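Local coordinates for protein protease VII (Escherichia coli, PDB 1I78) that acts as an integral outer membrane protease of the omptin family, a beta barrel that hydrolyses peptide bonds in its substrates, at residues I56-M61 against I66-W71; G129-Y134 against G195-Y200; Y239-T242 against K246-V249. The protein carries 3 engineered substitutions. All coordinates share one frame; numbering follows the deposited sequence.

Contact 1: residues I56-M61 against I66-W71; sequences INWDLM and IGAAGW
The Trp58 indole lies beside the next strand, its six-membered part against Ile66 and Ala68. Trp58 CB sits 3.9 Å from Ile66 O. From there the ring leaves beside the backbone N (chi1 -67°), which carries its six-membered part along the neighbouring strand. Trp58 CE3 lies 3.4 Å from Ile66 O, which sits at the ring edge near its plane; Ile66 CG2 is further off, 4.1 Å from Trp58 CE3. Further out, Trp58 CZ3 meets Ala68 CB at 4.2 Å. One face of the indole is covered from within its own strand by Ile56 CG2, set toward the rim. Beyond the strand end, Leu60 CD1 closes on Ile66 CG1 at 3.8 Å.

Backbone pairing sets the register: Trp58 pairs with Ile66 and Ile56 with Ala68, each through two hydrogen bonds. The bond from Trp58 N to Ile66 O is 2.9 Å long and almost straight at 178°. Between them, Asn57 and Gly67 form a non-hydrogen-bonded pair on the opposite face of the sheet. There the Asn57 amide turns to Asn13, with a weak bond from Lys117. The side with Trp58, Ile56, Ile66 and Ala68 is a run of apolar side chains at the surface of an outer membrane protein and probably faces lipid. The axes of 56-58 and 66-71 run antiparallel, at 174°; joined by a short turn, the strands make a beta hairpin, the repeating unit of an outer membrane beta barrel.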
loop_
_atom_site.group_PDB
_atom_site.type_symbol
_atom_site.label_atom_id
_atom_site.label_comp_id
_atom_site.label_asym_id
_atom_site.label_seq_id
_atom_site.Cartn_x
_atom_site.Cartn_y
_atom_site.Cartn_z
ATOM N N ILE A 56 -1.336 19.160 -6.441
ATOM C CA ILE A 56 -1.038 20.466 -6.984
ATOM C C ILE A 56 -0.375 20.184 -8.317
ATOM O O ILE A 56 0.604 19.438 -8.390
ATOM C CB ILE A 56 -0.088 21.258 -6.066
ATOM C CG1 ILE A 56 -0.702 21.356 -4.667
ATOM C CG2 ILE A 56 0.133 22.667 -6.629
ATOM C CD1 ILE A 56 0.257 21.824 -3.594
ATOM N N ASN A 57 -0.932 20.760 -9.376
ATOM C CA ASN A 57 -0.392 20.563 -10.703
ATOM C C ASN A 57 0.043 21.865 -11.349
ATOM O O ASN A 57 -0.699 22.857 -11.354
ATOM C CB ASN A 57 -1.424 19.869 -11.594
ATOM C CG ASN A 57 -1.598 18.398 -11.252
ATOM O OD1 ASN A 57 -0.719 17.574 -11.535
ATOM N ND2 ASN A 57 -2.735 18.061 -10.635
ATOM N N TRP A 58 1.257 21.850 -11.888
ATOM C CA TRP A 58 1.818 23.008 -12.573
ATOM C C TRP A 58 1.922 22.634 -14.043
ATOM O O TRP A 58 2.704 21.760 -14.402
ATOM C CB TRP A 58 3.222 23.337 -12.041
ATOM C CG TRP A 58 3.290 23.829 -10.612
ATOM C CD1 TRP A 58 3.197 25.129 -10.184
ATOM C CD2 TRP A 58 3.532 23.041 -9.430
ATOM N NE1 TRP A 58 3.377 25.201 -8.815
ATOM C CE2 TRP A 58 3.584 23.937 -8.328
ATOM C CE3 TRP A 58 3.714 21.667 -9.194
ATOM C CZ2 TRP A 58 3.815 23.501 -7.011
ATOM C CZ3 TRP A 58 3.944 21.234 -7.880
ATOM C CH2 TRP A 58 3.992 22.152 -6.807
ATOM N N ASP A 59 1.113 23.260 -14.892
ATOM C CA ASP A 59 1.186 22.983 -16.325
ATOM C C ASP A 59 2.118 24.021 -16.967
ATOM O O ASP A 59 1.669 24.933 -17.662
ATOM C CB ASP A 59 -0.200 23.047 -16.971
ATOM C CG ASP A 59 -1.149 21.978 -16.443
ATOM O OD1 ASP A 59 -0.746 20.800 -16.286
ATOM O OD2 ASP A 59 -2.320 22.322 -16.194
ATOM N N LEU A 60 3.418 23.857 -16.716
ATOM C CA LEU A 60 4.469 24.747 -17.206
ATOM C C LEU A 60 4.562 24.959 -18.714
ATOM O O LEU A 60 4.736 26.081 -19.174
ATOM C CB LEU A 60 5.820 24.246 -16.716
ATOM C CG LEU A 60 5.844 23.863 -15.250
ATOM C CD1 LEU A 60 7.250 23.477 -14.856
ATOM C CD2 LEU A 60 5.352 25.035 -14.426
ATOM N N MET A 61 4.487 23.879 -19.482
ATOM C CA MET A 61 4.572 23.975 -20.934
ATOM C C MET A 61 3.555 23.032 -21.548
ATOM O O MET A 61 3.061 22.125 -20.881
ATOM C CB MET A 61 5.967 23.580 -21.430
ATOM C CG MET A 61 7.101 24.449 -20.919
ATOM S SD MET A 61 8.695 24.017 -21.678
ATOM C CE MET A 61 9.818 24.373 -20.314
ATOM N N ILE A 66 4.315 19.338 -13.971
ATOM C CA ILE A 66 4.941 18.814 -12.765
ATOM C C ILE A 66 3.806 18.669 -11.768
ATOM O O ILE A 66 2.881 19.493 -11.736
ATOM C CB ILE A 66 5.986 19.777 -12.153
ATOM C CG1 ILE A 66 7.090 20.069 -13.165
ATOM C CG2 ILE A 66 6.564 19.170 -10.873
ATOM C CD1 ILE A 66 7.659 18.831 -13.807
ATOM N N GLY A 67 3.867 17.623 -10.957
ATOM C CA GLY A 67 2.822 17.419 -9.985
ATOM C C GLY A 67 3.311 16.826 -8.691
ATOM O O GLY A 67 4.264 16.052 -8.669
ATOM N N ALA A 68 2.646 17.214 -7.610
ATOM C CA ALA A 68 2.942 16.727 -6.276
ATOM C C ALA A 68 1.593 16.291 -5.729
ATOM O O ALA A 68 0.613 17.018 -5.836
ATOM C CB ALA A 68 3.525 17.841 -5.410
ATOM N N ALA A 69 1.543 15.099 -5.155
ATOM C CA ALA A 69 0.296 14.580 -4.605
ATOM C C ALA A 69 0.531 13.904 -3.266
ATOM O O ALA A 69 1.671 13.634 -2.874
ATOM C CB ALA A 69 -0.341 13.601 -5.580
ATOM N N GLY A 70 -0.560 13.648 -2.561
ATOM C CA GLY A 70 -0.461 12.993 -1.277
ATOM C C GLY A 70 -1.820 12.712 -0.663
ATOM O O GLY A 70 -2.842 13.286 -1.046
ATOM N N TRP A 71 -1.831 11.778 0.274
ATOM C CA TRP A 71 -3.035 11.463 0.983
ATOM C C TRP A 71 -2.611 10.869 2.297
ATOM O O TRP A 71 -1.461 10.451 2.460
ATOM C CB TRP A 71 -3.941 10.505 0.192
ATOM C CG TRP A 71 -3.373 9.156 -0.139
ATOM C CD1 TRP A 71 -3.004 8.715 -1.370
ATOM C CD2 TRP A 71 -3.164 8.061 0.762
ATOM N NE1 TRP A 71 -2.582 7.415 -1.300
ATOM C CE2 TRP A 71 -2.667 6.985 -0.002
ATOM C CE3 TRP A 71 -3.350 7.884 2.141
ATOM C CZ2 TRP A 71 -2.351 5.740 0.563
ATOM C CZ3 TRP A 71 -3.035 6.644 2.709
ATOM C CH2 TRP A 71 -2.540 5.588 1.917
#

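Contact 2: residues G129-Y134 against G195-Y200; sequences GLMAGY and GGTFKY
Met131 drops its thioether over Thr197 and the far part of the Lys199 chain, the two touches that join these segments. They belong to strands of the beta barrel that are not paired with each other: strand 169-189 runs between 126-149 and 192-213 and pairs with both. The geometry bears this out, since even the closest alpha carbons, Met131 CA and Lys199 CA, are 8.2 Å apart, too far for a backbone bridge. The contact is therefore made by side chains alone, reaching past the middle strand on the inner side of the wall.

The Met131 chain runs out extended as far as SD and then bends at its last torsion (chi3 76°). Met131 SD packs against Thr197 CG2 at 4.0 Å, the two side chains crossing at about a right angle, while the bend carries Met131 CE to 4.2 Å from Lys199 CE. Thr197 places its methyl, not its hydroxyl, under the sulfur: CG2 lies opposite the backbone N, and OG1 takes the other position to hydrogen-bond with Thr184 OG1 on the intervening strand. Met131 also touches Tyr180 and Thr184 of that strand, and Asn115 and Lys117 of strand 97-119, on the other side of its own strand, so a buried apolar chain is bordered here by polar neighbours.

Lys199 is extended from CB outward, which brings CE, the last methylene, to the methionine methyl while NZ continues past it. That NZ ends in a salt bridge to Asp113 OD1, with a weak hydrogen bond to Tyr180 OH.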
loop_
_atom_site.group_PDB
_atom_site.type_symbol
_atom_site.label_atom_id
_atom_site.label_comp_id
_atom_site.label_asym_id
_atom_site.label_seq_id
_atom_site.Cartn_x
_atom_site.Cartn_y
_atom_site.Cartn_z
ATOM N N GLY A 129 -0.862 11.677 -21.732
ATOM C CA GLY A 129 0.525 11.921 -21.390
ATOM C C GLY A 129 1.285 10.794 -20.713
ATOM O O GLY A 129 0.714 9.978 -19.985
ATOM N N LEU A 130 2.590 10.746 -20.968
ATOM C CA LEU A 130 3.460 9.757 -20.346
ATOM C C LEU A 130 3.782 10.306 -18.964
ATOM O O LEU A 130 3.741 11.523 -18.751
ATOM C CB LEU A 130 4.758 9.608 -21.133
ATOM C CG LEU A 130 4.619 9.108 -22.567
ATOM C CD1 LEU A 130 5.962 9.275 -23.294
ATOM C CD2 LEU A 130 4.171 7.652 -22.557
ATOM N N MET A 131 4.086 9.414 -18.025
ATOM C CA MET A 131 4.433 9.837 -16.683
ATOM C C MET A 131 5.721 9.164 -16.213
ATOM O O MET A 131 6.091 8.088 -16.683
ATOM C CB MET A 131 3.332 9.476 -15.687
ATOM C CG MET A 131 1.978 10.106 -15.901
ATOM S SD MET A 131 0.831 9.506 -14.604
ATOM C CE MET A 131 1.383 10.457 -13.186
ATOM N N ALA A 132 6.391 9.817 -15.269
ATOM C CA ALA A 132 7.606 9.303 -14.659
ATOM C C ALA A 132 7.576 9.935 -13.280
ATOM O O ALA A 132 7.423 11.162 -13.160
ATOM C CB ALA A 132 8.837 9.751 -15.431
ATOM N N GLY A 133 7.689 9.117 -12.240
ATOM C CA GLY A 133 7.638 9.673 -10.905
ATOM C C GLY A 133 8.142 8.774 -9.801
ATOM O O GLY A 133 8.665 7.682 -10.037
ATOM N N TYR A 134 7.968 9.253 -8.579
ATOM C CA TYR A 134 8.405 8.553 -7.391
ATOM C C TYR A 134 7.316 8.648 -6.319
ATOM O O TYR A 134 6.749 9.719 -6.095
ATOM C CB TYR A 134 9.693 9.208 -6.885
ATOM C CG TYR A 134 10.216 8.617 -5.602
ATOM C CD1 TYR A 134 10.855 7.378 -5.600
ATOM C CD2 TYR A 134 10.058 9.284 -4.389
ATOM C CE1 TYR A 134 11.326 6.809 -4.427
ATOM C CE2 TYR A 134 10.525 8.724 -3.201
ATOM C CZ TYR A 134 11.160 7.478 -3.233
ATOM O OH TYR A 134 11.616 6.888 -2.076
ATOM N N GLY A 195 -11.707 10.124 -17.285
ATOM C CA GLY A 195 -10.266 9.964 -17.364
ATOM C C GLY A 195 -9.724 8.689 -16.741
ATOM O O GLY A 195 -10.449 7.915 -16.111
ATOM N N GLY A 196 -8.425 8.471 -16.915
ATOM C CA GLY A 196 -7.798 7.290 -16.356
ATOM C C GLY A 196 -6.301 7.461 -16.190
ATOM O O GLY A 196 -5.678 8.321 -16.816
ATOM N N THR A 197 -5.723 6.633 -15.332
ATOM C CA THR A 197 -4.302 6.665 -15.076
ATOM C C THR A 197 -3.792 5.267 -14.789
ATOM O O THR A 197 -4.409 4.505 -14.042
ATOM C CB THR A 197 -3.974 7.546 -13.878
ATOM O OG1 THR A 197 -4.345 8.899 -14.163
ATOM C CG2 THR A 197 -2.488 7.489 -13.578
ATOM N N PHE A 198 -2.653 4.940 -15.388
ATOM C CA PHE A 198 -2.023 3.646 -15.192
ATOM C C PHE A 198 -0.572 3.793 -14.769
ATOM O O PHE A 198 0.160 4.573 -15.353
ATOM C CB PHE A 198 -2.104 2.838 -16.475
ATOM C CG PHE A 198 -3.510 2.545 -16.904
ATOM C CD1 PHE A 198 -4.318 3.558 -17.422
ATOM C CD2 PHE A 198 -4.044 1.259 -16.761
ATOM C CE1 PHE A 198 -5.642 3.299 -17.796
ATOM C CE2 PHE A 198 -5.365 0.986 -17.131
ATOM C CZ PHE A 198 -6.165 2.013 -17.651
ATOM N N LYS A 199 -0.162 3.058 -13.741
ATOM C CA LYS A 199 1.221 3.115 -13.291
ATOM C C LYS A 199 1.809 1.728 -13.215
ATOM O O LYS A 199 1.103 0.766 -12.951
ATOM C CB LYS A 199 1.348 3.769 -11.911
ATOM C CG LYS A 199 0.981 5.202 -11.909
ATOM C CD LYS A 199 1.014 5.801 -10.520
ATOM C CE LYS A 199 0.499 7.252 -10.574
ATOM N NZ LYS A 199 0.560 7.938 -9.260
ATOM N N TYR A 200 3.119 1.656 -13.437
ATOM C CA TYR A 200 3.877 0.426 -13.387
ATOM C C TYR A 200 5.254 0.672 -12.792
ATOM O O TYR A 200 5.851 1.732 -12.990
ATOM C CB TYR A 200 4.081 -0.151 -14.778
ATOM C CG TYR A 200 5.065 -1.306 -14.768
ATOM C CD1 TYR A 200 4.702 -2.544 -14.229
ATOM C CD2 TYR A 200 6.376 -1.151 -15.250
ATOM C CE1 TYR A 200 5.609 -3.598 -14.166
ATOM C CE2 TYR A 200 7.296 -2.202 -15.189
ATOM C CZ TYR A 200 6.901 -3.419 -14.641
ATOM O OH TYR A 200 7.789 -4.455 -14.521
#

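Contact 3: residues Y239-T242 against K246-V249; sequences YYVT and KVYV
Tyr239 and Val247 form an antiparallel hydrogen-bonded pair, and Tyr240 with Lys246 follows as a non-hydrogen-bonded pair just before the chain turns a corner at Val241. In the first pair the N-to-O distance is 2.8 Å from Tyr239 N to Val247 O. The return bond, from Val247 N to Tyr239 O, measures 2.9 Å.

The second pair carries most of the side-chain chemistry. Lys246 CB stands over the centre of the Tyr240 ring, 4.3 Å from its centroid and only 12° off the ring normal, a CH-pi contact. Further along, Lys246 CD passes the phenol end of the ring, 3.8 Å from Tyr240 CE1, and a bend at chi3 (78°) then leads NZ to Glu193.

On the outer surface the contacts are looser and apolar. Tyr239 CB meets Val247 CG1 at 4.3 Å. Val241 comes in from the turn, its CG2 4.3 Å from Val247 CB.

Glu193 OE1, on the adjoining strand 192-213, receives a salt bridge from Lys246 NZ and a hydrogen bond with Tyr240 OH, and Arg188 adds a cation-pi contact to the same ring. Such a cluster would probably stabilise the charge of Glu193 and, with CB over the ring and the hydroxyl bonded, probably limits rotation of the phenol at this hairpin end.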
loop_
_atom_site.group_PDB
_atom_site.type_symbol
_atom_site.label_atom_id
_atom_site.label_comp_id
_atom_site.label_asym_id
_atom_site.label_seq_id
_atom_site.Cartn_x
_atom_site.Cartn_y
_atom_site.Cartn_z
ATOM N N TYR A 239 -17.630 16.601 -13.723
ATOM C CA TYR A 239 -18.414 17.611 -14.418
ATOM C C TYR A 239 -17.891 19.020 -14.150
ATOM O O TYR A 239 -17.580 19.376 -13.010
ATOM C CB TYR A 239 -19.877 17.501 -13.952
ATOM C CG TYR A 239 -20.861 18.383 -14.686
ATOM C CD1 TYR A 239 -21.209 18.123 -16.016
ATOM C CD2 TYR A 239 -21.462 19.472 -14.045
ATOM C CE1 TYR A 239 -22.136 18.926 -16.690
ATOM C CE2 TYR A 239 -22.391 20.282 -14.710
ATOM C CZ TYR A 239 -22.725 20.005 -16.031
ATOM O OH TYR A 239 -23.641 20.806 -16.687
ATOM N N TYR A 240 -17.787 19.823 -15.202
ATOM C CA TYR A 240 -17.338 21.196 -15.022
ATOM C C TYR A 240 -18.505 22.068 -14.584
ATOM O O TYR A 240 -19.304 22.510 -15.406
ATOM C CB TYR A 240 -16.720 21.749 -16.313
ATOM C CG TYR A 240 -15.372 21.137 -16.620
ATOM C CD1 TYR A 240 -15.280 19.844 -17.138
ATOM C CD2 TYR A 240 -14.187 21.822 -16.331
ATOM C CE1 TYR A 240 -14.053 19.244 -17.357
ATOM C CE2 TYR A 240 -12.956 21.232 -16.547
ATOM C CZ TYR A 240 -12.896 19.936 -17.059
ATOM O OH TYR A 240 -11.686 19.310 -17.252
ATOM N N VAL A 241 -18.625 22.284 -13.279
ATOM C CA VAL A 241 -19.687 23.124 -12.757
ATOM C C VAL A 241 -19.453 24.561 -13.235
ATOM O O VAL A 241 -20.398 25.267 -13.567
ATOM C CB VAL A 241 -19.730 23.068 -11.227
ATOM C CG1 VAL A 241 -20.676 24.130 -10.689
ATOM C CG2 VAL A 241 -20.195 21.692 -10.789
ATOM N N THR A 242 -18.194 24.996 -13.252
ATOM C CA THR A 242 -17.851 26.328 -13.761
ATOM C C THR A 242 -16.760 26.100 -14.802
ATOM O O THR A 242 -16.265 24.985 -14.953
ATOM C CB THR A 242 -17.317 27.280 -12.666
ATOM O OG1 THR A 242 -16.029 26.835 -12.219
ATOM C CG2 THR A 242 -18.285 27.340 -11.496
ATOM N N LYS A 246 -13.988 21.595 -11.540
ATOM C CA LYS A 246 -14.505 20.275 -11.867
ATOM C C LYS A 246 -14.834 19.432 -10.651
ATOM O O LYS A 246 -13.985 19.177 -9.801
ATOM C CB LYS A 246 -13.528 19.499 -12.742
ATOM C CG LYS A 246 -14.059 18.109 -13.114
ATOM C CD LYS A 246 -13.217 17.365 -14.160
ATOM C CE LYS A 246 -11.959 16.755 -13.569
ATOM N NZ LYS A 246 -11.279 15.849 -14.541
ATOM N N VAL A 247 -16.081 19.006 -10.559
ATOM C CA VAL A 247 -16.467 18.157 -9.454
ATOM C C VAL A 247 -16.248 16.747 -10.022
ATOM O O VAL A 247 -16.621 16.456 -11.167
ATOM C CB VAL A 247 -17.935 18.435 -9.034
ATOM C CG1 VAL A 247 -18.899 17.515 -9.760
ATOM C CG2 VAL A 247 -18.060 18.320 -7.532
ATOM N N TYR A 248 -15.606 15.884 -9.247
ATOM C CA TYR A 248 -15.311 14.551 -9.743
ATOM C C TYR A 248 -15.337 13.433 -8.703
ATOM O O TYR A 248 -15.279 13.660 -7.488
ATOM C CB TYR A 248 -13.942 14.563 -10.433
ATOM C CG TYR A 248 -12.796 14.488 -9.458
ATOM C CD1 TYR A 248 -12.353 13.256 -8.967
ATOM C CD2 TYR A 248 -12.201 15.651 -8.963
ATOM C CE1 TYR A 248 -11.348 13.182 -7.999
ATOM C CE2 TYR A 248 -11.193 15.592 -7.996
ATOM C CZ TYR A 248 -10.775 14.351 -7.519
ATOM O OH TYR A 248 -9.797 14.288 -6.559
ATOM N N VAL A 249 -15.386 12.216 -9.225
ATOM C CA VAL A 249 -15.435 11.006 -8.426
ATOM C C VAL A 249 -14.368 10.053 -9.006
ATOM O O VAL A 249 -14.165 10.002 -10.229
ATOM C CB VAL A 249 -16.902 10.439 -8.493
ATOM C CG1 VAL A 249 -16.964 9.112 -9.241
ATOM C CG2 VAL A 249 -17.491 10.372 -7.086
#

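The three contacts follow one another along the chain, each closing before the next opens, and all lie in one antiparallel sheet that curls into a barrel, with strand 12-31 pairing with strand 272-296. Contacts 1 and 3 are hairpin ends, 37-58 with 64-85 and 219-242 with 245-267, whereas contact 2 spans strand 169-189 from inside. The centres of contacts 1 and 2 are about 13 Å apart. Those of contacts 1 and 3 are about 18 Å apart, and those of contacts 2 and 3 about 22 Å; none touch. Contacts 2 and 3 are linked through neighbouring strands 192-213 and 219-242. Hairpins thus join neighbours around the wall, while side chains inside reach across a strand.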